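Local coordinates for protein putative Scyalone Dehydratase (Novosphingobium aromaticivorans DSM 12444, PDB 3EF8) that is of unknown function but probably acts as a lyase related to scytalone dehydratase, built on the SnoaL-like variant of the NTF2 fold, at residues E9-A12 / I13-M16; Y20-H23 / L24-H28; D80-S83 / E84-N88; V116-D120 / G121-F125. One frame throughout, in Å; residues are numbered along the deposited sequence.

Contact 1: E9-A12 / I13-M16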
loop_
_atom_site.group_PDB
_atom_site.type_symbol
_atom_site.label_atom_id
_atom_site.label_comp_id
_atom_site.label_asym_id
_atom_site.label_seq_id
_atom_site.Cartn_x
_atom_site.Cartn_y
_atom_site.Cartn_z
ATOM N N GLU A 9 -0.485 -14.268 -13.873
ATOM C CA GLU A 9 -0.731 -14.957 -12.598
ATOM C C GLU A 9 -0.345 -14.077 -11.396
ATOM O O GLU A 9 -0.925 -14.206 -10.324
ATOM C CB GLU A 9 -0.000 -16.274 -12.516
ATOM C CG GLU A 9 -0.444 -17.293 -13.578
ATOM C CD GLU A 9 -1.905 -17.682 -13.567
ATOM O OE1 GLU A 9 -2.716 -17.134 -12.795
ATOM O OE2 GLU A 9 -2.283 -18.619 -14.340
HETATM N N MSE A 10 0.612 -13.171 -11.587
HETATM C CA MSE A 10 0.945 -12.217 -10.505
HETATM C C MSE A 10 -0.281 -11.375 -10.214
HETATM O O MSE A 10 -0.666 -11.160 -9.051
HETATM C CB MSE A 10 2.124 -11.342 -10.859
HETATM C CG MSE A 10 3.393 -12.088 -10.763
HETATM SE SE MSE A 10 4.905 -10.941 -11.209
HETATM C CE MSE A 10 4.812 -10.074 -9.508
ATOM N N ARG A 11 -0.935 -10.908 -11.267
ATOM C CA ARG A 11 -2.163 -10.144 -11.094
ATOM C C ARG A 11 -3.241 -10.951 -10.409
ATOM O O ARG A 11 -3.983 -10.469 -9.542
ATOM C CB ARG A 11 -2.683 -9.564 -12.426
ATOM C CG ARG A 11 -1.882 -8.407 -12.929
ATOM C CD ARG A 11 -2.036 -7.175 -12.062
ATOM N NE ARG A 11 -1.444 -6.041 -12.676
ATOM C CZ ARG A 11 -1.458 -4.847 -12.163
ATOM N NH1 ARG A 11 -1.943 -4.746 -10.944
ATOM N NH2 ARG A 11 -0.931 -3.826 -12.779
ATOM N N ALA A 12 -3.394 -12.224 -10.799
ATOM C CA ALA A 12 -4.418 -13.060 -10.193
ATOM C C ALA A 12 -4.178 -13.365 -8.726
ATOM O O ALA A 12 -5.121 -13.404 -7.910
ATOM C CB ALA A 12 -4.594 -14.411 -11.001
ATOM N N ILE A 13 -2.919 -13.591 -8.383
ATOM C CA ILE A 13 -2.523 -13.869 -7.001
ATOM C C ILE A 13 -2.809 -12.615 -6.154
ATOM O O ILE A 13 -3.389 -12.694 -5.076
ATOM C CB ILE A 13 -1.042 -14.322 -6.901
ATOM C CG1 ILE A 13 -0.925 -15.736 -7.497
ATOM C CG2 ILE A 13 -0.532 -14.226 -5.435
ATOM C CD1 ILE A 13 0.528 -16.083 -7.796
ATOM N N GLU A 14 -2.376 -11.464 -6.655
ATOM C CA GLU A 14 -2.601 -10.206 -5.907
ATOM C C GLU A 14 -4.101 -10.001 -5.733
ATOM O O GLU A 14 -4.566 -9.671 -4.610
ATOM C CB GLU A 14 -1.993 -9.044 -6.655
ATOM C CG GLU A 14 -0.475 -8.998 -6.586
ATOM C CD GLU A 14 0.202 -7.988 -7.437
ATOM O OE1 GLU A 14 -0.409 -7.513 -8.413
ATOM O OE2 GLU A 14 1.403 -7.711 -7.156
ATOM N N ARG A 15 -4.882 -10.179 -6.802
ATOM C CA ARG A 15 -6.332 -10.062 -6.704
ATOM C C ARG A 15 -6.914 -10.961 -5.610
ATOM O O ARG A 15 -7.808 -10.547 -4.846
ATOM C CB ARG A 15 -6.994 -10.350 -8.071
ATOM C CG ARG A 15 -8.492 -10.354 -8.084
ATOM C CD ARG A 15 -9.073 -9.082 -7.461
ATOM N NE ARG A 15 -10.522 -9.024 -7.593
ATOM C CZ ARG A 15 -11.169 -8.600 -8.677
ATOM N NH1 ARG A 15 -10.530 -8.158 -9.753
ATOM N NH2 ARG A 15 -12.492 -8.632 -8.656
HETATM N N MSE A 16 -6.438 -12.196 -5.544
HETATM C CA MSE A 16 -6.960 -13.135 -4.536
HETATM C C MSE A 16 -6.632 -12.624 -3.156
HETATM O O MSE A 16 -7.483 -12.658 -2.244
HETATM C CB MSE A 16 -6.402 -14.539 -4.794
HETATM C CG MSE A 16 -6.918 -15.591 -3.889
HETATM SE SE MSE A 16 -6.091 -15.662 -2.133
HETATM C CE MSE A 16 -4.426 -16.611 -2.688
HETATM O O HOH W 1 -2.932 -6.461 -8.848
#
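R11 and E14, three residues apart on one helix, meet through a water rather than by direct charge pairing. The bridging water lies in the plane of the guanidinium at its edge, where it accepts from R11 NH1 at 2.9 Å. It donates in turn to E14 OE1 at 2.8 Å. Carboxylate and guanidinium stand almost perpendicular, their planes 79° apart, and no N-H of R11 points at E14 OE1, which keeps 4.1 Å from R11 NH1. E14 reaches this place because its CG sits beside the backbone N (chi1 -74°) and the chain then runs extended, laying E14 CG 3.3 Å from M10 O. I13 folds back in the same sense, its CG1 3.2 Å from E9 O. Beneath these side chains lie the helix bonds themselves, such as I13 N to E9 O at 2.8 Å and R15 N to R11 O at 2.9 Å.

The stronger charge partners lie across subunits: R11 pairs with E14 of the second subunit, and E14 with R11 of the third. Replacing E14 by an alanine removes the carboxylate, and R11 of the third subunit would probably be left without its charge mate and the bridging water without its acceptor. On the helix flank facing its own sheet, E9 makes a salt bridge to K118 and a hydrogen bond to W123 NE1, while I13 packs on I79, F81 and V116. The arrangement is that of an amphipathic alpha helix, one flank laid on the curved sheet of an NTF2-like fold and another joining the three subunits through R11-E14 pairs between chains.

Contact 2: Y20-H23 / L24-H28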
loop_
_atom_site.group_PDB
_atom_site.type_symbol
_atom_site.label_atom_id
_atom_site.label_comp_id
_atom_site.label_asym_id
_atom_site.label_seq_id
_atom_site.Cartn_x
_atom_site.Cartn_y
_atom_site.Cartn_z
ATOM N N TYR A 20 -9.292 -11.554 -0.346
ATOM C CA TYR A 20 -9.219 -12.054 1.026
ATOM C C TYR A 20 -9.362 -10.948 2.076
ATOM O O TYR A 20 -10.198 -10.999 2.972
ATOM C CB TYR A 20 -7.916 -12.866 1.278
ATOM C CG TYR A 20 -7.694 -13.290 2.709
ATOM C CD1 TYR A 20 -7.127 -12.427 3.607
ATOM C CD2 TYR A 20 -8.067 -14.543 3.158
ATOM C CE1 TYR A 20 -6.913 -12.770 4.954
ATOM C CE2 TYR A 20 -7.854 -14.891 4.509
ATOM C CZ TYR A 20 -7.280 -13.990 5.368
ATOM O OH TYR A 20 -7.075 -14.282 6.720
ATOM N N SER A 21 -8.581 -9.889 1.903
ATOM C CA SER A 21 -8.583 -8.768 2.855
ATOM C C SER A 21 -9.923 -8.052 2.842
ATOM O O SER A 21 -10.410 -7.624 3.892
ATOM C CB SER A 21 -7.469 -7.811 2.546
ATOM O OG SER A 21 -6.275 -8.372 2.998
ATOM N N TYR A 22 -10.511 -7.960 1.662
ATOM C CA TYR A 22 -11.863 -7.360 1.518
ATOM C C TYR A 22 -12.906 -8.161 2.284
ATOM O O TYR A 22 -13.654 -7.639 3.112
ATOM C CB TYR A 22 -12.278 -7.222 0.060
ATOM C CG TYR A 22 -13.671 -6.617 -0.131
ATOM C CD1 TYR A 22 -13.911 -5.279 0.137
ATOM C CD2 TYR A 22 -14.732 -7.397 -0.577
ATOM C CE1 TYR A 22 -15.161 -4.747 0.004
ATOM C CE2 TYR A 22 -15.985 -6.883 -0.690
ATOM C CZ TYR A 22 -16.202 -5.554 -0.446
ATOM O OH TYR A 22 -17.495 -5.028 -0.621
ATOM N N HIS A 23 -12.962 -9.452 1.999
ATOM C CA HIS A 23 -13.921 -10.286 2.693
ATOM C C HIS A 23 -13.707 -10.382 4.206
ATOM O O HIS A 23 -14.619 -10.533 4.990
ATOM C CB HIS A 23 -13.988 -11.675 2.028
ATOM C CG HIS A 23 -14.635 -11.618 0.686
ATOM N ND1 HIS A 23 -15.918 -11.137 0.514
ATOM C CD2 HIS A 23 -14.171 -11.914 -0.547
ATOM C CE1 HIS A 23 -16.225 -11.157 -0.769
ATOM N NE2 HIS A 23 -15.180 -11.617 -1.437
ATOM N N LEU A 24 -12.489 -10.185 4.638
ATOM C CA LEU A 24 -12.156 -10.157 6.045
ATOM C C LEU A 24 -12.726 -8.862 6.672
ATOM O O LEU A 24 -13.393 -8.904 7.702
ATOM C CB LEU A 24 -10.622 -10.223 6.218
ATOM C CG LEU A 24 -10.121 -10.170 7.645
ATOM C CD1 LEU A 24 -10.786 -11.248 8.572
ATOM C CD2 LEU A 24 -8.578 -10.312 7.667
ATOM N N ASP A 25 -12.465 -7.716 6.021
ATOM C CA ASP A 25 -12.969 -6.446 6.523
ATOM C C ASP A 25 -14.498 -6.402 6.459
ATOM O O ASP A 25 -15.158 -5.699 7.245
ATOM C CB ASP A 25 -12.385 -5.298 5.746
ATOM C CG ASP A 25 -10.894 -5.043 6.054
ATOM O OD1 ASP A 25 -10.382 -5.565 7.063
ATOM O OD2 ASP A 25 -10.223 -4.381 5.214
HETATM N N MSE A 26 -15.079 -7.195 5.567
HETATM C CA MSE A 26 -16.556 -7.279 5.402
HETATM C C MSE A 26 -17.186 -8.322 6.322
HETATM O O MSE A 26 -18.406 -8.452 6.360
HETATM C CB MSE A 26 -16.917 -7.614 3.990
HETATM C CG MSE A 26 -16.537 -6.563 3.010
HETATM SE SE MSE A 26 -17.717 -4.978 3.172
HETATM C CE MSE A 26 -19.299 -5.831 2.412
ATOM N N ASN A 27 -16.393 -9.050 7.075
ATOM C CA ASN A 27 -16.884 -10.164 7.927
ATOM C C ASN A 27 -17.622 -11.238 7.104
ATOM O O ASN A 27 -18.806 -11.558 7.381
ATOM C CB ASN A 27 -17.763 -9.636 9.053
ATOM C CG ASN A 27 -18.111 -10.706 10.048
ATOM O OD1 ASN A 27 -17.429 -11.712 10.112
ATOM N ND2 ASN A 27 -19.195 -10.506 10.785
ATOM N N HIS A 28 -16.938 -11.764 6.090
ATOM C CA HIS A 28 -17.487 -12.795 5.219
ATOM C C HIS A 28 -16.654 -14.078 5.376
ATOM O O HIS A 28 -15.887 -14.419 4.471
ATOM C CB HIS A 28 -17.456 -12.390 3.744
ATOM C CG HIS A 28 -18.312 -11.211 3.383
ATOM N ND1 HIS A 28 -18.148 -10.521 2.212
ATOM C CD2 HIS A 28 -19.375 -10.644 4.009
ATOM C CE1 HIS A 28 -19.048 -9.555 2.140
ATOM N NE2 HIS A 28 -19.828 -9.624 3.201
#
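H23 and H28 meet where helix 3-25 ends in a Schellman motif. N27 turns to positive phi (58°), and the chain bonds twice into the last turn, H28 N to H23 O at 2.8 Å and N27 N to L24 O at 3.1 Å. This reversal brings the two imidazoles edge to edge. H23 ND1 and H28 ND1 lie 2.9 Å apart in a hydrogen bond whose donor the geometry leaves open, each nitrogen in the plane of the other ring, with the planes 40° apart. M26 backs H28, its CB 3.4 Å above the plane of that ring and over its centre.

M26, a selenomethionine, also serves the preceding turn. Its CG stands over one face of the Y22 ring, 3.7 Å from the centroid, as a CH-pi contact. The chain bends at chi2 (-73°), and SE follows obliquely beside the ring in a Met-aromatic contact. Y22 also receives a cation-pi contact from R90 of the second subunit. Farther back along the helix, Y20 and L24 lie side by side, both touching L32. The whole is a Schellman exit that leads directly, through N27, to H28, the N-cap of helix 29-33.

Contact 3: D80-S83 / E84-N88; sequences DFVS and ETEAN
V82 and E86 cross obliquely, the carboxylate of the glutamate spread over the branches of the valine. With chi1 at -178° the E86 chain swings away from its own amide and stays extended, which brings CD to 3.8 Å from V82 CB, with OE1 beside V82 CG1 and OE2 beside V82 CG2. N88 ND2 also reaches V82 CG2, at 3.7 Å, while N88 OD1 bonds to T115 of strand 106-119. F81 points to the opposite face, where F81 CD1 rests on A87 CB at 3.8 Å and the ring goes on to pack against E9, M10 and I13 of helix 3-25.

What turns V82 toward E86 is the backbone. E86 O accepts from two successive amides, V82 N at 2.7 Å and S83 N at 3.1 Å, a pattern that resembles a classic beta bulge, and the strand turns a corner at V82. S83 then starts a type I turn to E86. Its OG, held between backbone N and carbonyl carbon (chi1 70°), accepts from T85 N at 3.2 Å as an ST turn. A water joins S83 OG to E86 OE1, 2.7 Å from the latter. With an alanine at E86 the carboxylate is gone, and the V82 branches would probably lose part of their cover and this water its carboxylate partner.

Farther back, D80 and N88 form a regular antiparallel hydrogen-bonded pair, D80 N to N88 O at 2.8 Å. The acid of D80 pairs with R15 of the third subunit. The arrangement is a surface beta hairpin, joining strands 67-81 and 86-99 through a corner at V82 and a type I turn.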
loop_
_atom_site.group_PDB
_atom_site.type_symbol
_atom_site.label_atom_id
_atom_site.label_comp_id
_atom_site.label_asym_id
_atom_site.label_seq_id
_atom_site.Cartn_x
_atom_site.Cartn_y
_atom_site.Cartn_z
ATOM N N ASP A 80 7.411 -15.255 -6.094
ATOM C CA ASP A 80 8.386 -16.170 -6.733
ATOM C C ASP A 80 7.622 -17.429 -7.107
ATOM O O ASP A 80 7.148 -18.141 -6.253
ATOM C CB ASP A 80 9.510 -16.539 -5.780
ATOM C CG ASP A 80 10.347 -15.349 -5.360
ATOM O OD1 ASP A 80 10.547 -14.478 -6.202
ATOM O OD2 ASP A 80 10.814 -15.318 -4.201
ATOM N N PHE A 81 7.551 -17.699 -8.400
ATOM C CA PHE A 81 6.893 -18.891 -8.884
ATOM C C PHE A 81 7.744 -20.148 -8.719
ATOM O O PHE A 81 8.913 -20.151 -9.114
ATOM C CB PHE A 81 6.477 -18.744 -10.331
ATOM C CG PHE A 81 5.347 -17.790 -10.529
ATOM C CD1 PHE A 81 4.027 -18.195 -10.339
ATOM C CD2 PHE A 81 5.610 -16.497 -10.870
ATOM C CE1 PHE A 81 2.982 -17.306 -10.506
ATOM C CE2 PHE A 81 4.580 -15.602 -11.021
ATOM C CZ PHE A 81 3.274 -15.998 -10.854
ATOM N N VAL A 82 7.156 -21.168 -8.109
ATOM C CA VAL A 82 7.767 -22.516 -8.123
ATOM C C VAL A 82 7.456 -23.102 -9.481
ATOM O O VAL A 82 8.361 -23.535 -10.223
ATOM C CB VAL A 82 7.260 -23.380 -6.994
ATOM C CG1 VAL A 82 7.906 -24.777 -7.109
ATOM C CG2 VAL A 82 7.612 -22.731 -5.654
ATOM N N SER A 83 6.177 -23.093 -9.818
ATOM C CA SER A 83 5.689 -23.492 -11.109
ATOM C C SER A 83 4.538 -22.581 -11.510
ATOM O O SER A 83 4.264 -21.585 -10.842
ATOM C CB SER A 83 5.180 -24.934 -11.060
ATOM O OG SER A 83 3.981 -24.994 -10.297
ATOM N N GLU A 84 3.867 -22.875 -12.598
ATOM C CA GLU A 84 2.746 -22.027 -13.037
ATOM C C GLU A 84 1.525 -22.194 -12.116
ATOM O O GLU A 84 0.564 -21.428 -12.249
ATOM C CB GLU A 84 2.403 -22.238 -14.507
ATOM C CG GLU A 84 1.490 -23.423 -14.863
ATOM C CD GLU A 84 2.126 -24.808 -14.758
ATOM O OE1 GLU A 84 3.276 -24.924 -14.328
ATOM O OE2 GLU A 84 1.413 -25.792 -15.061
ATOM N N THR A 85 1.538 -23.153 -11.200
ATOM C CA THR A 85 0.416 -23.358 -10.273
ATOM C C THR A 85 0.818 -23.366 -8.820
ATOM O O THR A 85 0.045 -23.725 -7.966
ATOM C CB THR A 85 -0.361 -24.665 -10.571
ATOM O OG1 THR A 85 0.532 -25.778 -10.353
ATOM C CG2 THR A 85 -0.941 -24.654 -11.985
ATOM N N GLU A 86 2.003 -22.827 -8.538
ATOM C CA GLU A 86 2.526 -22.751 -7.169
ATOM C C GLU A 86 3.492 -21.603 -7.035
ATOM O O GLU A 86 4.444 -21.480 -7.797
ATOM C CB GLU A 86 3.261 -24.034 -6.745
ATOM C CG GLU A 86 3.797 -24.031 -5.314
ATOM C CD GLU A 86 4.649 -25.241 -4.932
ATOM O OE1 GLU A 86 4.658 -26.234 -5.691
ATOM O OE2 GLU A 86 5.251 -25.231 -3.851
ATOM N N ALA A 87 3.222 -20.718 -6.076
ATOM C CA ALA A 87 4.092 -19.592 -5.863
ATOM C C ALA A 87 4.261 -19.341 -4.383
ATOM O O ALA A 87 3.357 -19.578 -3.576
ATOM C CB ALA A 87 3.539 -18.335 -6.560
ATOM N N ASN A 88 5.413 -18.771 -4.069
ATOM C CA ASN A 88 5.777 -18.320 -2.734
ATOM C C ASN A 88 5.706 -16.788 -2.770
ATOM O O ASN A 88 6.166 -16.131 -3.697
ATOM C CB ASN A 88 7.185 -18.767 -2.401
ATOM C CG ASN A 88 7.307 -20.260 -2.305
ATOM O OD1 ASN A 88 6.357 -20.923 -1.933
ATOM N ND2 ASN A 88 8.510 -20.797 -2.621
HETATM O O HOH W 2 10.726 -18.497 -2.884
HETATM O O HOH W 3 4.541 -26.767 -8.367
#

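Contact 4: V116-D120 / G121-F125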
loop_
_atom_site.group_PDB
_atom_site.type_symbol
_atom_site.label_atom_id
_atom_site.label_comp_id
_atom_site.label_asym_id
_atom_site.label_seq_id
_atom_site.Cartn_x
_atom_site.Cartn_y
_atom_site.Cartn_z
ATOM N N VAL A 116 0.855 -20.119 -2.238
ATOM C CA VAL A 116 -0.392 -20.167 -2.955
ATOM C C VAL A 116 -0.301 -21.215 -4.083
ATOM O O VAL A 116 0.760 -21.465 -4.665
ATOM C CB VAL A 116 -0.802 -18.756 -3.475
ATOM C CG1 VAL A 116 -1.008 -17.818 -2.270
ATOM C CG2 VAL A 116 0.202 -18.209 -4.445
ATOM N N VAL A 117 -1.431 -21.856 -4.339
ATOM C CA VAL A 117 -1.540 -22.867 -5.389
ATOM C C VAL A 117 -2.750 -22.586 -6.224
ATOM O O VAL A 117 -3.741 -22.090 -5.735
ATOM C CB VAL A 117 -1.605 -24.303 -4.778
ATOM C CG1 VAL A 117 -0.276 -24.650 -4.101
ATOM C CG2 VAL A 117 -2.796 -24.416 -3.796
ATOM N N LYS A 118 -2.671 -22.929 -7.504
ATOM C CA LYS A 118 -3.766 -22.703 -8.422
ATOM C C LYS A 118 -4.517 -23.990 -8.674
ATOM O O LYS A 118 -3.948 -24.985 -9.125
ATOM C CB LYS A 118 -3.291 -22.107 -9.726
ATOM C CG LYS A 118 -4.351 -21.390 -10.494
ATOM C CD LYS A 118 -3.892 -20.982 -11.884
ATOM C CE LYS A 118 -4.992 -20.221 -12.636
ATOM N NZ LYS A 118 -4.659 -19.914 -14.061
ATOM N N VAL A 119 -5.797 -23.940 -8.366
ATOM C CA VAL A 119 -6.657 -25.123 -8.483
ATOM C C VAL A 119 -7.925 -24.773 -9.231
ATOM O O VAL A 119 -8.636 -23.863 -8.858
ATOM C CB VAL A 119 -6.939 -25.704 -7.118
ATOM C CG1 VAL A 119 -5.658 -26.248 -6.505
ATOM C CG2 VAL A 119 -7.551 -24.719 -6.173
ATOM N N ASP A 120 -8.179 -25.496 -10.324
ATOM C CA ASP A 120 -9.397 -25.318 -11.112
ATOM C C ASP A 120 -9.621 -23.838 -11.445
ATOM O O ASP A 120 -10.736 -23.324 -11.368
ATOM C CB ASP A 120 -10.603 -25.903 -10.354
ATOM C CG ASP A 120 -11.720 -26.368 -11.279
ATOM O OD1 ASP A 120 -11.477 -26.531 -12.492
ATOM O OD2 ASP A 120 -12.847 -26.592 -10.776
ATOM N N GLY A 121 -8.531 -23.159 -11.780
ATOM C CA GLY A 121 -8.601 -21.787 -12.256
ATOM C C GLY A 121 -8.518 -20.711 -11.200
ATOM O O GLY A 121 -8.575 -19.536 -11.542
ATOM N N GLN A 122 -8.428 -21.129 -9.943
ATOM C CA GLN A 122 -8.417 -20.194 -8.798
ATOM C C GLN A 122 -7.205 -20.373 -7.903
ATOM O O GLN A 122 -6.885 -21.470 -7.444
ATOM C CB GLN A 122 -9.657 -20.438 -7.944
ATOM C CG GLN A 122 -9.743 -19.678 -6.610
ATOM C CD GLN A 122 -10.041 -18.193 -6.799
ATOM O OE1 GLN A 122 -11.024 -17.842 -7.464
ATOM N NE2 GLN A 122 -9.209 -17.309 -6.205
ATOM N N TRP A 123 -6.534 -19.256 -7.615
ATOM C CA TRP A 123 -5.476 -19.281 -6.618
ATOM C C TRP A 123 -6.063 -19.355 -5.235
ATOM O O TRP A 123 -7.044 -18.690 -4.912
ATOM C CB TRP A 123 -4.563 -18.045 -6.763
ATOM C CG TRP A 123 -3.699 -18.096 -8.029
ATOM C CD1 TRP A 123 -3.971 -17.541 -9.225
ATOM C CD2 TRP A 123 -2.437 -18.782 -8.186
ATOM N NE1 TRP A 123 -2.956 -17.799 -10.130
ATOM C CE2 TRP A 123 -2.024 -18.587 -9.515
ATOM C CE3 TRP A 123 -1.645 -19.552 -7.342
ATOM C CZ2 TRP A 123 -0.819 -19.089 -9.999
ATOM C CZ3 TRP A 123 -0.451 -20.055 -7.839
ATOM C CH2 TRP A 123 -0.061 -19.820 -9.144
ATOM N N LYS A 124 -5.433 -20.160 -4.420
ATOM C CA LYS A 124 -5.811 -20.387 -3.039
ATOM C C LYS A 124 -4.590 -20.477 -2.182
ATOM O O LYS A 124 -3.510 -20.823 -2.651
ATOM C CB LYS A 124 -6.627 -21.694 -2.905
ATOM C CG LYS A 124 -7.941 -21.633 -3.656
ATOM C CD LYS A 124 -8.765 -22.856 -3.369
ATOM C CE LYS A 124 -10.082 -22.793 -4.085
ATOM N NZ LYS A 124 -10.806 -24.103 -3.869
ATOM N N PHE A 125 -4.773 -20.136 -0.918
ATOM C CA PHE A 125 -3.728 -20.342 0.049
ATOM C C PHE A 125 -3.525 -21.783 0.426
ATOM O O PHE A 125 -4.453 -22.466 0.824
ATOM C CB PHE A 125 -3.919 -19.544 1.348
ATOM C CG PHE A 125 -3.900 -18.026 1.133
ATOM C CD1 PHE A 125 -2.709 -17.368 0.896
ATOM C CD2 PHE A 125 -5.076 -17.266 1.218
ATOM C CE1 PHE A 125 -2.677 -15.988 0.730
ATOM C CE2 PHE A 125 -5.062 -15.903 1.014
ATOM C CZ PHE A 125 -3.854 -15.270 0.823
HETATM O O HOH W 4 -11.235 -24.015 -7.167
#
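The indole of W123 lies against K118, whose CB stands over the six-membered ring 3.6 Å from its centroid and only 6° off the normal. K118 stays extended along that face, carrying its CD to 3.8 Å from W123 NE1. K118 NZ goes on to a salt bridge with E9, which also accepts from W123 NE1. At the edge of the indole, near its plane, V116 O approaches W123 CZ3. V116 CG2 comes up to W123 CE3 from the side away from K118, beyond the rim, at 3.7 Å. The other methyl, V116 CG1, meets the F125 ring obliquely at CD1, 3.6 Å away. A third flat group, the Q122 amide, folds back: its NE2 bonds to W123 O at 2.9 Å, on a lone pair in the carbonyl plane.

On the opposite face of the hairpin V119 and K124 cross at about a right angle, V119 CG2 lying 3.6 Å from K124 CD. Q122 N to V119 O closes a type I' turn, and the return bond, V119 N to Q122 O, is almost straight (179°). D120 and G121 take positive phi there, and a side chain at G121 would be jammed against the carbonyl of D120.

Helix 3-25 lies over the face of V116, W123 and F125, where I13 packs on the indole and M16 on V116 and F125. Strand 86-99 borders the hairpin beside V116, while strand 36-37 flanks it at V117, K124 and F125.

Contacts 1 and 2 both use helix 3-25, the second at its C-terminal end, about 17 Å apart between centres, and both reach the second subunit; the first joins its side chains through water and sends its charges to other subunits, the second relies on an imidazole hydrogen bond, CH-pi and Met-aromatic contacts and a Schellman turn. Contacts 3 and 4 are hairpins of one sheet, adjoining through strands 86-99 and 106-119, where backbone bonds join T85 to K118 and A87 to V116. Contacts 1, 2 and 4 are partly buried; contact 3 lies at the surface, its tip using polar groups and water, while contact 4 rests on an indole face. Contact 1 packs against both hairpins; contact 2 touches only contact 4's F125, through Y20.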